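PDB 2ARK: flavodoxin from Aquifex aeolicus, which probably serves as a low-potential electron donor to several redox enzymes, carrying electrons on an FMN cofactor. Local coordinates for residues 159-162 against 163-167; 98-101 against 102-106; 77-80 against 81-84. All coordinates share one frame; numbering follows the deposited sequence.

Interaction 1. Residues 159-162 against 163-167; sequences RRLA and EWVAI. With GOL (glycerol), chain H.
Hydrogen bonds from Glu163 N to Arg159 O (2.9 Å), Trp164 N to Arg160 O, Val165 N to Leu161 O and Ala166 N to Ala162 O give this stretch the i to i+4 ladder of an alpha-helix, the helix 148-168 of the flavodoxin-like fold. Beside it Arg159, Arg160 and Glu163 form a salt-bridge network. The Arg160 chain bends at chi2 (58°) and chi3, which sets its guanidinium edge-on and nearly coplanar with the carboxylate; NE then donates an almost straight bond to Glu163 OE1 (2.7 Å). Arg159 grips less firmly: its NH1 makes a weak bond to Glu163 OE2 (3.4 Å), the two planes turned 54° apart. Arg160 CD also lies over one face of the Trp164 indole, a CH-pi contact 3.8 Å from the centroid of the six-membered ring, while Phe123 meets that indole edge-to-face. Arg160 NH2 pairs with Asp127, joining the helix to strand 121-128. With an alanine here, Glu163 OE1 and Asp127 would probably be left without this cationic mate and the indole would lose the methylene packed over its six-membered ring. A glycerol, probably from the crystallisation liquor, bridges weakly through O3, 3.3 Å from both Arg160 NH2 and Glu163 OE2.

Interaction 2. Residues 98-101 against 102-106; sequences GGWG and GGNEV
Gly99 and Gly102 close a type II beta turn in the loop between strand 90-97 and helix 104-117, with Gly102 N donating a weak, strongly bent bond to Gly99 O (3.0 Å, 123°). This is the tight part, and it is built almost wholly of backbone. Gly101 takes the third turn position with positive phi, which a glycine accepts readily; a CB on Gly102 would run into Gly99 O; and Gly103, at the N-cap, has backbone angles that would jam any CB against the carbonyl of Gly102. Ser97 OG lies within hydrogen-bonding distance of both Gly99 O and Asn104 OD1, and its single proton has to be shared or directed to one of them. The Asn104 CG sits between its backbone N and carbonyl carbon (chi1 49°), which carries OD1 back toward the loop.

Within this stretch Trp100 is held loosely: CZ3 comes no nearer than 4.1 Å to Asn104 OD1, with ring and amide planes 74° apart. The indole is covered instead by Trp100 and Phe133 of the third subunit. The solvent side is at Gly98, where a water accepts from Gly98 N (3.0 Å) and gives a weak bond to Gly102 O (3.5 Å). This glycine-rich turn leading into a helix probably corresponds to the loop after the fourth strand that in flavodoxins borders the isoalloxazine of FMN.

Interaction 3. Residues 77-80 against 81-84; sequences DVLG and DLWG
Leu79 and Gly80 on one side and Asp81 on the other have the most surface covered by this contact, a compact turn after helix 69-78. Leu79 works through both backbone and side chain. Its carbonyl O accepts a weak bond from Leu82 N (2.9 Å, 129° at the hydrogen), and Leu82 CB lies 3.4 Å from that same oxygen. Both leucines hold CG beside the backbone N, and their ends come together with Leu79 CD2 and Leu82 CD1 4.2 Å apart, an apolar pair three residues apart along the chain.

Gly80 takes part through its carbonyl. Its O is reached by Trp83 N in a long, weak bond (3.5 Å) and by Trp83 CB at 3.4 Å. Both weak bonds thus run from residue i to i+3. The surface that Asp81 buries here is mostly its link to Gly80, and the residue is otherwise exposed.

Trp83 closes the turn. Its CG stands anti to the backbone N (chi1 -176°), and the indole leads off from the turn rather than back over it; NE1 instead bonds to Asn117 O, and Phe118 meets the ring edge-to-face. The turn packs its two leucines on helix 47-52, where Leu79 meets Lys47 and Val50 and Leu82 meets Lys47 and Leu51, while Trp83 reaches across to the end of helix 104-117, on the way from helix 69-78 to strand 90-97.

From the N terminus the order is interaction 3, interaction 2, interaction 1, each completed before the next begins, so none nests in or crosses another. Interaction 3 turns the chain after helix 69-78; strand 90-97 follows, and interaction 2 turns its end into helix 104-117. That helix links the two, since its far end receives the tryptophan of interaction 3. Interaction 1 comes after the last sheet strands, within helix 148-168, packed against strand 121-128. The centres lie 25 to 29 Å apart, interactions 1 and 2 on opposite sides of the chain's centre. Interactions 1 and 3 both touch the second subunit, while interaction 2 faces mainly the third.

Interaction 1. Residues 159-162 against 163-167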
ATOM      1  N   ARG A 159       1.844  10.660 -22.334  1.00 26.86           N
ATOM      2  CA  ARG A 159       0.680  11.208 -23.052  1.00 26.98           C
ATOM      3  C   ARG A 159      -0.390  11.725 -22.088  1.00 26.45           C
ATOM      4  O   ARG A 159      -0.841  12.861 -22.211  1.00 25.97           O
ATOM      5  CB  ARG A 159       0.033  10.099 -23.891  1.00 27.03           C
ATOM      6  CG  ARG A 159      -0.551  10.468 -25.226  1.00 27.44           C
ATOM      7  CD  ARG A 159      -1.296  11.790 -25.327  1.00 31.19           C
ATOM      8  NE  ARG A 159      -0.769  12.512 -26.471  1.00 34.62           N
ATOM      9  CZ  ARG A 159      -1.387  12.789 -27.615  1.00 33.69           C
ATOM     10  NH1 ARG A 159      -2.655  12.502 -27.840  1.00 35.85           N
ATOM     11  NH2 ARG A 159      -0.701  13.415 -28.536  1.00 33.34           N
ATOM     12  N   ARG A 160      -0.820  10.860 -21.168  1.00 26.03           N
ATOM     13  CA  ARG A 160      -1.839  11.227 -20.201  1.00 26.18           C
ATOM     14  C   ARG A 160      -1.329  12.296 -19.235  1.00 26.78           C
ATOM     15  O   ARG A 160      -2.070  13.202 -18.861  1.00 27.67           O
ATOM     16  CB  ARG A 160      -2.390   9.989 -19.480  1.00 25.60           C
ATOM     17  CG  ARG A 160      -3.701  10.217 -18.687  1.00 24.74           C
ATOM     18  CD  ARG A 160      -4.906  10.743 -19.495  1.00 24.18           C
ATOM     19  NE  ARG A 160      -4.994  10.199 -20.857  1.00 26.91           N
ATOM     20  CZ  ARG A 160      -5.385   8.954 -21.171  1.00 26.23           C
ATOM     21  NH1 ARG A 160      -5.744   8.086 -20.227  1.00 22.81           N
ATOM     22  NH2 ARG A 160      -5.412   8.580 -22.446  1.00 24.64           N
ATOM     23  N   LEU A 161      -0.058  12.201 -18.845  1.00 27.11           N
ATOM     24  CA  LEU A 161       0.577  13.241 -18.035  1.00 26.25           C
ATOM     25  C   LEU A 161       0.480  14.590 -18.727  1.00 25.63           C
ATOM     26  O   LEU A 161       0.063  15.573 -18.110  1.00 26.51           O
ATOM     27  CB  LEU A 161       2.039  12.907 -17.798  1.00 25.96           C
ATOM     28  CG  LEU A 161       2.767  13.365 -16.530  1.00 26.21           C
ATOM     29  CD1 LEU A 161       4.230  13.513 -16.847  1.00 18.59           C
ATOM     30  CD2 LEU A 161       2.200  14.619 -15.823  1.00 23.77           C
ATOM     31  N   ALA A 162       0.833  14.625 -20.010  1.00 25.20           N
ATOM     32  CA  ALA A 162       0.862  15.869 -20.777  1.00 24.90           C
ATOM     33  C   ALA A 162      -0.552  16.407 -20.963  1.00 25.25           C
ATOM     34  O   ALA A 162      -0.780  17.620 -20.912  1.00 25.53           O
ATOM     35  CB  ALA A 162       1.526  15.646 -22.115  1.00 24.72           C
ATOM     36  N   GLU A 163      -1.488  15.491 -21.173  1.00 25.29           N
ATOM     37  CA  GLU A 163      -2.908  15.801 -21.276  1.00 25.63           C
ATOM     38  C   GLU A 163      -3.494  16.358 -19.979  1.00 25.60           C
ATOM     39  O   GLU A 163      -4.255  17.301 -20.023  1.00 25.39           O
ATOM     40  CB  GLU A 163      -3.661  14.565 -21.731  1.00 25.01           C
ATOM     41  CG  GLU A 163      -3.432  14.236 -23.213  1.00 26.50           C
ATOM     42  CD  GLU A 163      -3.976  12.846 -23.622  1.00 27.31           C
ATOM     43  OE1 GLU A 163      -4.163  11.986 -22.718  1.00 28.99           O
ATOM     44  OE2 GLU A 163      -4.187  12.616 -24.845  1.00 26.08           O
ATOM     45  N   TRP A 164      -3.129  15.800 -18.820  1.00 26.16           N
ATOM     46  CA  TRP A 164      -3.629  16.344 -17.547  1.00 26.35           C
ATOM     47  C   TRP A 164      -3.022  17.732 -17.282  1.00 26.24           C
ATOM     48  O   TRP A 164      -3.705  18.642 -16.798  1.00 25.48           O
ATOM     49  CB  TRP A 164      -3.332  15.419 -16.357  1.00 26.40           C
ATOM     50  CG  TRP A 164      -4.092  14.108 -16.289  1.00 26.77           C
ATOM     51  CD1 TRP A 164      -3.642  12.975 -15.725  1.00 26.27           C
ATOM     52  CD2 TRP A 164      -5.417  13.811 -16.781  1.00 26.79           C
ATOM     53  NE1 TRP A 164      -4.580  11.974 -15.823  1.00 25.97           N
ATOM     54  CE2 TRP A 164      -5.684  12.454 -16.459  1.00 25.84           C
ATOM     55  CE3 TRP A 164      -6.398  14.548 -17.466  1.00 28.72           C
ATOM     56  CZ2 TRP A 164      -6.877  11.807 -16.799  1.00 24.14           C
ATOM     57  CZ3 TRP A 164      -7.603  13.911 -17.805  1.00 26.54           C
ATOM     58  CH2 TRP A 164      -7.825  12.543 -17.462  1.00 27.11           C
ATOM     59  N   VAL A 165      -1.735  17.883 -17.598  1.00 26.24           N
ATOM     60  CA  VAL A 165      -1.094  19.205 -17.549  1.00 26.06           C
ATOM     61  C   VAL A 165      -1.820  20.211 -18.437  1.00 26.09           C
ATOM     62  O   VAL A 165      -2.094  21.315 -18.012  1.00 26.87           O
ATOM     63  CB  VAL A 165       0.394  19.141 -17.922  1.00 26.03           C
ATOM     64  CG1 VAL A 165       0.948  20.554 -18.250  1.00 25.26           C
ATOM     65  CG2 VAL A 165       1.195  18.454 -16.807  1.00 24.84           C
ATOM     66  N   ALA A 166      -2.156  19.799 -19.652  1.00 26.50           N
ATOM     67  CA  ALA A 166      -2.837  20.631 -20.644  1.00 26.58           C
ATOM     68  C   ALA A 166      -4.243  21.032 -20.218  1.00 27.30           C
ATOM     69  O   ALA A 166      -4.691  22.157 -20.496  1.00 27.88           O
ATOM     70  CB  ALA A 166      -2.898  19.893 -21.976  1.00 26.15           C
ATOM     71  N   ILE A 167      -4.948  20.099 -19.584  1.00 27.72           N
ATOM     72  CA  ILE A 167      -6.326  20.321 -19.131  1.00 28.13           C
ATOM     73  C   ILE A 167      -6.351  21.220 -17.908  1.00 28.16           C
ATOM     74  O   ILE A 167      -6.989  22.271 -17.917  1.00 28.48           O
ATOM     75  CB  ILE A 167      -7.060  18.976 -18.847  1.00 28.16           C
ATOM     76  CG1 ILE A 167      -7.378  18.277 -20.168  1.00 27.90           C
ATOM     77  CG2 ILE A 167      -8.352  19.182 -18.054  1.00 26.92           C
ATOM     78  CD1 ILE A 167      -7.789  16.820 -19.994  1.00 28.62           C
TER
HETATM   79  C1  GOL H 509      -2.610   8.030 -27.893  1.00 49.33           C
HETATM   80  O1  GOL H 509      -1.607   8.773 -28.580  1.00 49.61           O
HETATM   81  C2  GOL H 509      -3.983   8.721 -27.873  1.00 47.20           C
HETATM   82  O2  GOL H 509      -5.005   7.749 -27.781  1.00 46.54           O
HETATM   83  C3  GOL H 509      -4.076   9.785 -26.762  1.00 46.19           C
HETATM   84  O3  GOL H 509      -4.849   9.431 -25.622  1.00 43.19           O

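Interaction 2. Residues 98-101 against 102-106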
ATOM      1  N   GLY A  98      12.132  -7.543 -12.173  1.00 25.55           N
ATOM      2  CA  GLY A  98      12.771  -8.741 -12.683  1.00 24.85           C
ATOM      3  C   GLY A  98      11.744  -9.661 -13.315  1.00 25.28           C
ATOM      4  O   GLY A  98      12.057 -10.423 -14.227  1.00 25.30           O
ATOM      5  N   GLY A  99      10.503  -9.559 -12.859  1.00 25.26           N
ATOM      6  CA  GLY A  99       9.477 -10.495 -13.274  1.00 25.39           C
ATOM      7  C   GLY A  99       8.087  -9.965 -13.022  1.00 25.73           C
ATOM      8  O   GLY A  99       7.901  -9.092 -12.159  1.00 25.76           O
ATOM      9  N   TRP A 100       7.123 -10.461 -13.809  1.00 25.54           N
ATOM     10  CA  TRP A 100       5.699 -10.303 -13.507  1.00 25.11           C
ATOM     11  C   TRP A 100       5.408 -11.010 -12.202  1.00 24.65           C
ATOM     12  O   TRP A 100       5.858 -12.156 -11.978  1.00 24.53           O
ATOM     13  CB  TRP A 100       4.824 -10.856 -14.651  1.00 25.69           C
ATOM     14  CG  TRP A 100       5.101 -10.125 -15.879  1.00 25.60           C
ATOM     15  CD1 TRP A 100       5.904 -10.525 -16.918  1.00 26.73           C
ATOM     16  CD2 TRP A 100       4.680  -8.789 -16.179  1.00 26.61           C
ATOM     17  NE1 TRP A 100       5.975  -9.521 -17.870  1.00 27.52           N
ATOM     18  CE2 TRP A 100       5.234  -8.446 -17.439  1.00 27.08           C
ATOM     19  CE3 TRP A 100       3.869  -7.851 -15.515  1.00 27.16           C
ATOM     20  CZ2 TRP A 100       4.998  -7.202 -18.052  1.00 26.08           C
ATOM     21  CZ3 TRP A 100       3.638  -6.599 -16.132  1.00 27.01           C
ATOM     22  CH2 TRP A 100       4.199  -6.299 -17.388  1.00 26.26           C
ATOM     23  N   GLY A 101       4.672 -10.318 -11.340  1.00 24.19           N
ATOM     24  CA  GLY A 101       4.423 -10.775  -9.975  1.00 24.34           C
ATOM     25  C   GLY A 101       5.573 -10.396  -9.045  1.00 24.36           C
ATOM     26  O   GLY A 101       5.612 -10.815  -7.889  1.00 23.64           O
ATOM     27  N   GLY A 102       6.488  -9.577  -9.564  1.00 25.03           N
ATOM     28  CA  GLY A 102       7.733  -9.226  -8.888  1.00 25.63           C
ATOM     29  C   GLY A 102       7.684  -7.948  -8.113  1.00 26.35           C
ATOM     30  O   GLY A 102       8.638  -7.611  -7.410  1.00 27.41           O
ATOM     31  N   GLY A 103       6.605  -7.196  -8.259  1.00 26.77           N
ATOM     32  CA  GLY A 103       6.381  -6.068  -7.361  1.00 27.42           C
ATOM     33  C   GLY A 103       6.429  -4.732  -8.021  1.00 28.16           C
ATOM     34  O   GLY A 103       6.601  -3.741  -7.339  1.00 29.32           O
ATOM     35  N   ASN A 104       6.265  -4.690  -9.342  1.00 28.56           N
ATOM     36  CA  ASN A 104       6.290  -3.421 -10.073  1.00 28.80           C
ATOM     37  C   ASN A 104       5.117  -2.461  -9.825  1.00 28.67           C
ATOM     38  O   ASN A 104       5.300  -1.237  -9.945  1.00 28.22           O
ATOM     39  CB  ASN A 104       6.573  -3.581 -11.577  1.00 28.81           C
ATOM     40  CG  ASN A 104       5.716  -4.648 -12.256  1.00 32.40           C
ATOM     41  OD1 ASN A 104       6.213  -5.377 -13.133  1.00 40.63           O
ATOM     42  ND2 ASN A 104       4.441  -4.728 -11.909  1.00 33.70           N
ATOM     43  N   GLU A 105       3.938  -3.003  -9.496  1.00 27.97           N
ATOM     44  CA  GLU A 105       2.810  -2.146  -9.133  1.00 28.31           C
ATOM     45  C   GLU A 105       2.993  -1.629  -7.724  1.00 27.68           C
ATOM     46  O   GLU A 105       2.630  -0.503  -7.448  1.00 28.25           O
ATOM     47  CB  GLU A 105       1.460  -2.842  -9.277  1.00 27.98           C
ATOM     48  CG  GLU A 105       1.187  -3.344 -10.689  1.00 30.29           C
ATOM     49  CD  GLU A 105      -0.044  -4.222 -10.744  1.00 33.78           C
ATOM     50  OE1 GLU A 105      -0.404  -4.821  -9.701  1.00 36.15           O
ATOM     51  OE2 GLU A 105      -0.660  -4.316 -11.825  1.00 35.93           O
ATOM     52  N   VAL A 106       3.549  -2.465  -6.849  1.00 26.72           N
ATOM     53  CA  VAL A 106       3.836  -2.083  -5.488  1.00 26.13           C
ATOM     54  C   VAL A 106       4.953  -1.018  -5.464  1.00 26.38           C
ATOM     55  O   VAL A 106       4.887  -0.093  -4.662  1.00 26.43           O
ATOM     56  CB  VAL A 106       4.180  -3.317  -4.614  1.00 26.48           C
ATOM     57  CG1 VAL A 106       4.492  -2.917  -3.187  1.00 25.27           C
ATOM     58  CG2 VAL A 106       3.037  -4.317  -4.634  1.00 25.23           C
TER
HETATM   59  O   HOH W   1      11.308  -8.423  -9.458  1.00 27.23           O

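Interaction 3. Residues 77-80 against 81-84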
ATOM      1  N   ASP A  77      16.214  14.451   0.423  1.00 32.09           N
ATOM      2  CA  ASP A  77      17.319  15.352   0.729  1.00 32.87           C
ATOM      3  C   ASP A  77      17.468  16.538  -0.201  1.00 32.83           C
ATOM      4  O   ASP A  77      17.831  17.625   0.248  1.00 33.62           O
ATOM      5  CB  ASP A  77      18.651  14.591   0.821  1.00 33.08           C
ATOM      6  CG  ASP A  77      18.747  13.686   2.066  1.00 35.48           C
ATOM      7  OD1 ASP A  77      17.818  13.658   2.929  1.00 37.17           O
ATOM      8  OD2 ASP A  77      19.787  12.994   2.186  1.00 38.90           O
ATOM      9  N   VAL A  78      17.223  16.333  -1.492  1.00 32.55           N
ATOM     10  CA  VAL A  78      17.287  17.436  -2.464  1.00 32.03           C
ATOM     11  C   VAL A  78      15.983  18.243  -2.448  1.00 31.93           C
ATOM     12  O   VAL A  78      16.024  19.453  -2.292  1.00 31.97           O
ATOM     13  CB  VAL A  78      17.683  16.951  -3.908  1.00 32.23           C
ATOM     14  CG1 VAL A  78      17.601  18.084  -4.921  1.00 30.62           C
ATOM     15  CG2 VAL A  78      19.103  16.363  -3.898  1.00 30.48           C
ATOM     16  N   LEU A  79      14.836  17.572  -2.567  1.00 31.65           N
ATOM     17  CA  LEU A  79      13.546  18.260  -2.544  1.00 31.31           C
ATOM     18  C   LEU A  79      13.040  18.617  -1.150  1.00 31.25           C
ATOM     19  O   LEU A  79      12.063  19.342  -1.012  1.00 30.99           O
ATOM     20  CB  LEU A  79      12.487  17.459  -3.280  1.00 31.51           C
ATOM     21  CG  LEU A  79      12.721  17.127  -4.745  1.00 31.29           C
ATOM     22  CD1 LEU A  79      11.414  16.647  -5.260  1.00 31.67           C
ATOM     23  CD2 LEU A  79      13.215  18.359  -5.566  1.00 29.99           C
ATOM     24  N   GLY A  80      13.717  18.131  -0.126  1.00 31.39           N
ATOM     25  CA  GLY A  80      13.292  18.357   1.251  1.00 32.06           C
ATOM     26  C   GLY A  80      13.044  19.799   1.669  1.00 32.39           C
ATOM     27  O   GLY A  80      12.179  20.050   2.513  1.00 32.45           O
ATOM     28  N   ASP A  81      13.802  20.744   1.103  1.00 32.69           N
ATOM     29  CA  ASP A  81      13.596  22.178   1.375  1.00 33.08           C
ATOM     30  C   ASP A  81      12.373  22.743   0.679  1.00 31.58           C
ATOM     31  O   ASP A  81      11.785  23.685   1.149  1.00 31.98           O
ATOM     32  CB  ASP A  81      14.839  23.016   1.019  1.00 34.04           C
ATOM     33  CG  ASP A  81      15.890  23.037   2.153  1.00 37.66           C
ATOM     34  OD1 ASP A  81      17.076  23.360   1.882  1.00 42.49           O
ATOM     35  OD2 ASP A  81      15.540  22.733   3.323  1.00 40.89           O
ATOM     36  N   LEU A  82      12.003  22.164  -0.450  1.00 30.86           N
ATOM     37  CA  LEU A  82      10.809  22.580  -1.187  1.00 29.84           C
ATOM     38  C   LEU A  82       9.505  22.043  -0.584  1.00 29.01           C
ATOM     39  O   LEU A  82       8.418  22.433  -1.014  1.00 29.16           O
ATOM     40  CB  LEU A  82      10.917  22.131  -2.647  1.00 29.70           C
ATOM     41  CG  LEU A  82      11.996  22.795  -3.510  1.00 30.32           C
ATOM     42  CD1 LEU A  82      11.846  22.308  -4.943  1.00 32.09           C
ATOM     43  CD2 LEU A  82      11.931  24.322  -3.432  1.00 29.13           C
ATOM     44  N   TRP A  83       9.622  21.156   0.404  1.00 27.77           N
ATOM     45  CA  TRP A  83       8.478  20.433   0.908  1.00 26.86           C
ATOM     46  C   TRP A  83       7.556  21.453   1.549  1.00 26.96           C
ATOM     47  O   TRP A  83       7.982  22.261   2.397  1.00 26.43           O
ATOM     48  CB  TRP A  83       8.867  19.318   1.901  1.00 26.16           C
ATOM     49  CG  TRP A  83       7.656  18.492   2.371  1.00 26.26           C
ATOM     50  CD1 TRP A  83       7.194  17.336   1.827  1.00 25.87           C
ATOM     51  CD2 TRP A  83       6.747  18.807   3.445  1.00 25.89           C
ATOM     52  NE1 TRP A  83       6.069  16.901   2.489  1.00 24.44           N
ATOM     53  CE2 TRP A  83       5.775  17.781   3.489  1.00 24.46           C
ATOM     54  CE3 TRP A  83       6.663  19.854   4.373  1.00 26.27           C
ATOM     55  CZ2 TRP A  83       4.742  17.756   4.428  1.00 24.87           C
ATOM     56  CZ3 TRP A  83       5.622  19.834   5.307  1.00 26.55           C
ATOM     57  CH2 TRP A  83       4.680  18.783   5.326  1.00 25.43           C
ATOM     58  N   GLY A  84       6.293  21.422   1.115  1.00 26.66           N
ATOM     59  CA  GLY A  84       5.276  22.273   1.698  1.00 26.09           C
ATOM     60  C   GLY A  84       5.000  23.474   0.835  1.00 25.69           C
ATOM     61  O   GLY A  84       4.011  24.132   1.035  1.00 25.54           O
TER